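Local atomic coordinates of transcription initiation factor IIB (Methanocaldococcus vulcanius, PDB entry 5O9I), a protein that is a mini-intein of the HINT fold that probably excises itself by protein splicing from an archaeal transcription factor IIB precursor. Residues 26-29 and 30-34; 110-113 and 114-117. All coordinates share one frame; numbering follows the deposited sequence.

In the fold
Interaction 1 (26-29 with 30-34) comes first along the chain and interaction 2 (110-113 with 114-117) follows, both inside the intein splicing domain. Their centres are 29 Å apart, their nearest atoms remain about 17 Å apart, and they sit on opposite sides of the chain's centre. Interaction 1 joins two turns of helix 25-34, which directly follows strand 19-24 and packs on strands 11-16, 71-76 and 171-176. Interaction 2 lies where strand 106-111, paired with strand 98-103, turns into the loop leading to strand 120-124. The two are therefore separate local elements of a largely beta HINT fold: a helix packed on sheets and a strand-ending turn.

Interaction 1: 26-29 and 30-34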
ATOM      1  N   GLY A  26      -8.721   5.502  -3.449  1.00 93.89           N
ATOM      2  CA  GLY A  26      -9.894   5.250  -4.257  1.00 96.56           C
ATOM      3  C   GLY A  26     -10.325   6.443  -5.090  1.00 97.38           C
ATOM      4  O   GLY A  26     -10.719   6.295  -6.204  1.00102.35           O
ATOM      5  N   GLU A  27     -10.261   7.638  -4.546  1.00 97.68           N
ATOM      6  CA  GLU A  27     -10.585   8.830  -5.320  1.00 98.96           C
ATOM      7  C   GLU A  27      -9.555   8.968  -6.416  1.00 94.35           C
ATOM      8  O   GLU A  27      -9.879   9.157  -7.564  1.00 95.25           O
ATOM      9  CB  GLU A  27     -10.613  10.083  -4.446  1.00 99.46           C
ATOM     10  CG  GLU A  27     -10.475  11.424  -5.190  1.00103.02           C
ATOM     11  CD  GLU A  27     -10.029  12.589  -4.262  1.00102.95           C
ATOM     12  OE1 GLU A  27     -10.860  13.516  -4.045  1.00104.97           O
ATOM     13  OE2 GLU A  27      -8.864  12.570  -3.742  1.00 97.82           O
ATOM     14  N   LEU A  28      -8.295   8.847  -6.076  1.00 91.55           N
ATOM     15  CA  LEU A  28      -7.298   8.937  -7.137  1.00 91.08           C
ATOM     16  C   LEU A  28      -7.615   7.985  -8.305  1.00 95.32           C
ATOM     17  O   LEU A  28      -7.572   8.386  -9.465  1.00 93.80           O
ATOM     18  CB  LEU A  28      -5.929   8.653  -6.626  1.00 85.23           C
ATOM     19  CG  LEU A  28      -4.837   8.715  -7.700  1.00 84.14           C
ATOM     20  CD1 LEU A  28      -4.608  10.094  -8.321  1.00 84.24           C
ATOM     21  CD2 LEU A  28      -3.525   8.185  -7.167  1.00 79.11           C
ATOM     22  N   ILE A  29      -7.976   6.744  -7.975  1.00 95.73           N
ATOM     23  CA  ILE A  29      -8.057   5.671  -8.949  1.00 95.54           C
ATOM     24  C   ILE A  29      -9.348   5.665  -9.714  1.00100.28           C
ATOM     25  O   ILE A  29      -9.322   5.475 -10.926  1.00105.37           O
ATOM     26  CB  ILE A  29      -7.791   4.302  -8.303  1.00 93.44           C
ATOM     27  CG1 ILE A  29      -6.278   4.141  -8.121  1.00 87.73           C
ATOM     28  CG2 ILE A  29      -8.359   3.179  -9.170  1.00 96.00           C
ATOM     29  CD1 ILE A  29      -5.873   2.946  -7.303  1.00 85.51           C
ATOM     30  N   ASP A  30     -10.468   5.818  -9.008  1.00101.91           N
ATOM     31  CA  ASP A  30     -11.780   6.086  -9.642  1.00102.49           C
ATOM     32  C   ASP A  30     -11.598   7.163 -10.701  1.00106.37           C
ATOM     33  O   ASP A  30     -11.766   6.918 -11.878  1.00114.50           O
ATOM     34  CB  ASP A  30     -12.816   6.493  -8.613  1.00100.02           C
ATOM     35  CG  ASP A  30     -13.197   5.338  -7.693  1.00 99.21           C
ATOM     36  OD1 ASP A  30     -12.568   4.288  -7.832  1.00 98.48           O
ATOM     37  OD2 ASP A  30     -14.108   5.427  -6.834  1.00100.70           O
ATOM     38  N   GLU A  31     -11.134   8.320 -10.285  1.00107.83           N
ATOM     39  CA  GLU A  31     -10.873   9.443 -11.194  1.00111.01           C
ATOM     40  C   GLU A  31     -10.033   9.047 -12.414  1.00107.95           C
ATOM     41  O   GLU A  31     -10.441   9.232 -13.520  1.00114.26           O
ATOM     42  CB  GLU A  31     -10.190  10.598 -10.440  1.00112.30           C
ATOM     43  CG  GLU A  31     -10.293  11.942 -11.150  1.00116.86           C
ATOM     44  CD  GLU A  31      -8.971  12.694 -11.352  1.00119.09           C
ATOM     45  OE1 GLU A  31      -7.927  12.418 -10.662  1.00120.19           O
ATOM     46  OE2 GLU A  31      -8.995  13.576 -12.243  1.00121.52           O
ATOM     47  N   ILE A  32      -8.891   8.466 -12.208  1.00103.89           N
ATOM     48  CA  ILE A  32      -8.003   8.028 -13.304  1.00103.67           C
ATOM     49  C   ILE A  32      -8.669   7.103 -14.293  1.00108.10           C
ATOM     50  O   ILE A  32      -8.542   7.309 -15.508  1.00110.42           O
ATOM     51  CB  ILE A  32      -6.795   7.274 -12.744  1.00 98.52           C
ATOM     52  CG1 ILE A  32      -5.845   8.267 -12.078  1.00 95.51           C
ATOM     53  CG2 ILE A  32      -6.040   6.531 -13.829  1.00 98.56           C
ATOM     54  CD1 ILE A  32      -4.933   7.596 -11.098  1.00 92.75           C
ATOM     55  N   ILE A  33      -9.322   6.059 -13.765  1.00108.10           N
ATOM     56  CA  ILE A  33     -10.125   5.113 -14.553  1.00109.12           C
ATOM     57  C   ILE A  33     -11.216   5.876 -15.293  1.00116.52           C
ATOM     58  O   ILE A  33     -11.371   5.715 -16.518  1.00119.04           O
ATOM     59  CB  ILE A  33     -10.785   4.014 -13.655  1.00106.50           C
ATOM     60  CG1 ILE A  33      -9.739   2.978 -13.215  1.00100.50           C
ATOM     61  CG2 ILE A  33     -12.012   3.323 -14.312  1.00109.57           C
ATOM     62  CD1 ILE A  33     -10.212   1.942 -12.216  1.00 98.84           C
ATOM     63  N   LYS A  34     -11.961   6.694 -14.530  1.00119.16           N
ATOM     64  CA  LYS A  34     -13.050   7.482 -15.050  1.00124.70           C
ATOM     65  C   LYS A  34     -12.624   8.303 -16.274  1.00130.37           C
ATOM     66  O   LYS A  34     -13.401   8.372 -17.238  1.00138.06           O
ATOM     67  CB  LYS A  34     -13.670   8.409 -13.972  1.00123.54           C
ATOM     68  CG  LYS A  34     -15.149   8.758 -14.186  1.00128.39           C
ATOM     69  CD  LYS A  34     -15.523  10.239 -14.042  1.00129.24           C
ATOM     70  CE  LYS A  34     -17.037  10.424 -14.164  1.00135.35           C
ATOM     71  NZ  LYS A  34     -17.469  11.650 -14.905  1.00139.54           N
TER
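Ile29 and Ile33 stand one turn apart on helix 25-34, the longer of two helices in this mostly beta HINT-fold intein, and their side chains meet through Ile29 CG2 and Ile33 CD1 at 3.8 Å. In Ile29, CG1 is turned beside the backbone N (chi1 -79°), which leaves CG2 next to the carbonyl carbon, on the side of the following turn. The buried Ile29 side chain also touches Val72 of strand 71-76 and Tyr173 and Leu175 of strand 171-176.

A second pair, Leu28 and Ile32, repeats the spacing on the adjoining stripe of the helix. The CD1 methyl of Ile32 comes up against both the branch point and one tip of the leucine, 3.6 Å from Leu28 CG and 3.7 Å from Leu28 CD1. Ile32 CD1 also lies 3.2 Å from Leu28 O. Leu28 reaches Ile12 and Ile14 of strand 11-16, while Ile32 shares Val72 of strand 71-76 with Ile29.

Asp30 begins the more polar side. Its CG lies anti to the carbonyl carbon (chi1 -69°), and the carboxylate leans back over the preceding turn, bringing Asp30 OD1 to 3.2 Å from Gly26 O. Two acceptors so close are probably unfavourable, but OD1 accepts a hydrogen bond from Tyr173 OH and forms a salt bridge with Arg74, which may compensate for it.

Four i to i+4 backbone hydrogen bonds link the two turns. Asp30 N donates to Gly26 O at 2.9 Å, and the straightest of the four joins the isoleucine pair: Ile33 N to Ile29 O, 2.9 Å long with an angle of 173° at the hydrogen.

Interaction 2: 110-113 and 114-117; sequences IRVD and DLRV
Leu115 folds back over the end of strand 106-111, where its CD2 methyl rests 3.6 Å from Ile110 CG2, the two side chains lying at a slant to each other. This is the close-packed side of the turn. Leu115 CG, turned beside the backbone N (chi1 -75°), lies 3.4 Å from Val112 O, the oxygen that accepts the bond from Leu115 N at 2.7 Å; the donor approaches well above the carbonyl plane. Val112 CG1 adds a looser apolar neighbour, 4.4 Å from Leu115 CD1; the Val112 side chain also packs on Phe81, while Leu115 touches Ile83. With an alanine here, Ile110 CG2 would probably lose its methyl partner and a gap would be likely to open towards Ile83.

The solvent side is held by charge instead. Arg111, just before the turn, reaches Asp114 within it, NH1 meeting Asp114 OD2 at 2.7 Å; the oxygen sits at the guanidinium edge, near its plane, yet the nitrogen arrives from above the carboxylate, the two planes being 73° apart. NH1 also forms a salt bridge with Asp113 OD1, and NH2 a weak bond with Asp113 OD2. NH1 thus bridges the two carboxylates and probably offsets their repulsion. This salt-bridge network ties Arg111, at the end of the strand, to the type I beta turn Val112 to Leu115 that follows the 98-103/106-111 hairpin of the HINT fold.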
ATOM      1  N   ILE A 110       5.091 -10.728   3.732  1.00 80.39           N
ATOM      2  CA  ILE A 110       4.340 -11.641   4.490  1.00 82.34           C
ATOM      3  C   ILE A 110       2.907 -11.296   4.177  1.00 84.22           C
ATOM      4  O   ILE A 110       2.516 -10.127   4.149  1.00 79.60           O
ATOM      5  CB  ILE A 110       4.668 -11.503   5.991  1.00 88.22           C
ATOM      6  CG1 ILE A 110       4.354 -12.819   6.732  1.00 91.52           C
ATOM      7  CG2 ILE A 110       4.013 -10.272   6.629  1.00 86.82           C
ATOM      8  CD1 ILE A 110       5.451 -13.873   6.484  1.00 92.57           C
ATOM      9  N   ARG A 111       2.129 -12.337   3.970  1.00 91.37           N
ATOM     10  CA  ARG A 111       0.765 -12.135   3.554  1.00 95.55           C
ATOM     11  C   ARG A 111      -0.026 -11.876   4.796  1.00 95.78           C
ATOM     12  O   ARG A 111       0.364 -12.289   5.891  1.00101.93           O
ATOM     13  CB  ARG A 111       0.179 -13.192   2.624  1.00 99.58           C
ATOM     14  CG  ARG A 111       0.966 -14.450   2.408  1.00101.35           C
ATOM     15  CD  ARG A 111       0.401 -15.260   1.254  1.00104.43           C
ATOM     16  NE  ARG A 111      -1.022 -15.076   0.957  1.00108.39           N
ATOM     17  CZ  ARG A 111      -2.031 -15.554   1.681  1.00113.96           C
ATOM     18  NH1 ARG A 111      -1.833 -16.214   2.820  1.00116.17           N
ATOM     19  NH2 ARG A 111      -3.277 -15.338   1.285  1.00116.44           N
ATOM     20  N   VAL A 112      -1.112 -11.153   4.626  1.00 93.11           N
ATOM     21  CA  VAL A 112      -1.776 -10.571   5.753  1.00 95.90           C
ATOM     22  C   VAL A 112      -2.532 -11.610   6.565  1.00102.50           C
ATOM     23  O   VAL A 112      -2.410 -11.623   7.779  1.00101.72           O
ATOM     24  CB  VAL A 112      -2.677  -9.415   5.298  1.00 96.21           C
ATOM     25  CG1 VAL A 112      -3.655  -9.017   6.375  1.00 98.94           C
ATOM     26  CG2 VAL A 112      -1.824  -8.215   4.931  1.00 93.44           C
ATOM     27  N   ASP A 113      -3.292 -12.490   5.914  1.00109.51           N
ATOM     28  CA  ASP A 113      -4.036 -13.520   6.657  1.00114.77           C
ATOM     29  C   ASP A 113      -3.123 -14.518   7.406  1.00115.54           C
ATOM     30  O   ASP A 113      -3.582 -15.186   8.341  1.00122.11           O
ATOM     31  CB  ASP A 113      -5.108 -14.227   5.789  1.00118.13           C
ATOM     32  CG  ASP A 113      -4.619 -14.597   4.383  1.00119.59           C
ATOM     33  OD1 ASP A 113      -3.398 -14.850   4.173  1.00117.70           O
ATOM     34  OD2 ASP A 113      -5.471 -14.611   3.474  1.00121.89           O
ATOM     35  N   ASP A 114      -1.843 -14.595   7.015  1.00109.36           N
ATOM     36  CA  ASP A 114      -0.809 -15.244   7.818  1.00110.35           C
ATOM     37  C   ASP A 114      -0.233 -14.416   8.976  1.00112.04           C
ATOM     38  O   ASP A 114       0.699 -14.865   9.643  1.00114.02           O
ATOM     39  CB  ASP A 114       0.345 -15.670   6.920  1.00108.50           C
ATOM     40  CG  ASP A 114      -0.042 -16.783   5.988  1.00110.69           C
ATOM     41  OD1 ASP A 114      -0.389 -17.877   6.474  1.00112.67           O
ATOM     42  OD2 ASP A 114       0.038 -16.584   4.767  1.00109.44           O
ATOM     43  N   LEU A 115      -0.749 -13.225   9.240  1.00114.99           N
ATOM     44  CA  LEU A 115      -0.194 -12.434  10.320  1.00115.99           C
ATOM     45  C   LEU A 115      -0.795 -12.896  11.613  1.00124.18           C
ATOM     46  O   LEU A 115      -1.798 -13.606  11.625  1.00126.87           O
ATOM     47  CB  LEU A 115      -0.446 -10.927  10.148  1.00112.57           C
ATOM     48  CG  LEU A 115       0.360 -10.126   9.111  1.00103.16           C
ATOM     49  CD1 LEU A 115      -0.212  -8.731   9.051  1.00 99.48           C
ATOM     50  CD2 LEU A 115       1.821 -10.051   9.492  1.00 99.35           C
ATOM     51  N   ARG A 116      -0.152 -12.464  12.692  1.00127.30           N
ATOM     52  CA  ARG A 116      -0.594 -12.709  14.046  1.00130.13           C
ATOM     53  C   ARG A 116      -0.199 -11.514  14.888  1.00130.21           C
ATOM     54  O   ARG A 116       0.777 -10.816  14.569  1.00133.73           O
ATOM     55  CB  ARG A 116       0.070 -14.006  14.556  1.00137.01           C
ATOM     56  CG  ARG A 116       1.552 -13.891  14.899  1.00137.61           C
ATOM     57  CD  ARG A 116       2.368 -15.177  14.722  1.00142.09           C
ATOM     58  NE  ARG A 116       3.262 -15.078  13.554  1.00145.05           N
ATOM     59  CZ  ARG A 116       4.226 -15.958  13.225  1.00142.16           C
ATOM     60  NH1 ARG A 116       4.443 -17.057  13.956  1.00144.95           N
ATOM     61  NH2 ARG A 116       4.979 -15.736  12.145  1.00133.61           N
ATOM     62  N   VAL A 117      -0.918 -11.301  15.979  1.00130.07           N
ATOM     63  CA  VAL A 117      -0.588 -10.228  16.921  1.00129.13           C
ATOM     64  C   VAL A 117       0.864 -10.377  17.447  1.00128.62           C
ATOM     65  O   VAL A 117       1.338 -11.494  17.657  1.00132.14           O
ATOM     66  CB  VAL A 117      -1.627 -10.184  18.083  1.00129.39           C
ATOM     67  CG1 VAL A 117      -1.232  -9.193  19.149  1.00129.25           C
ATOM     68  CG2 VAL A 117      -3.009  -9.823  17.559  1.00129.15           C
TER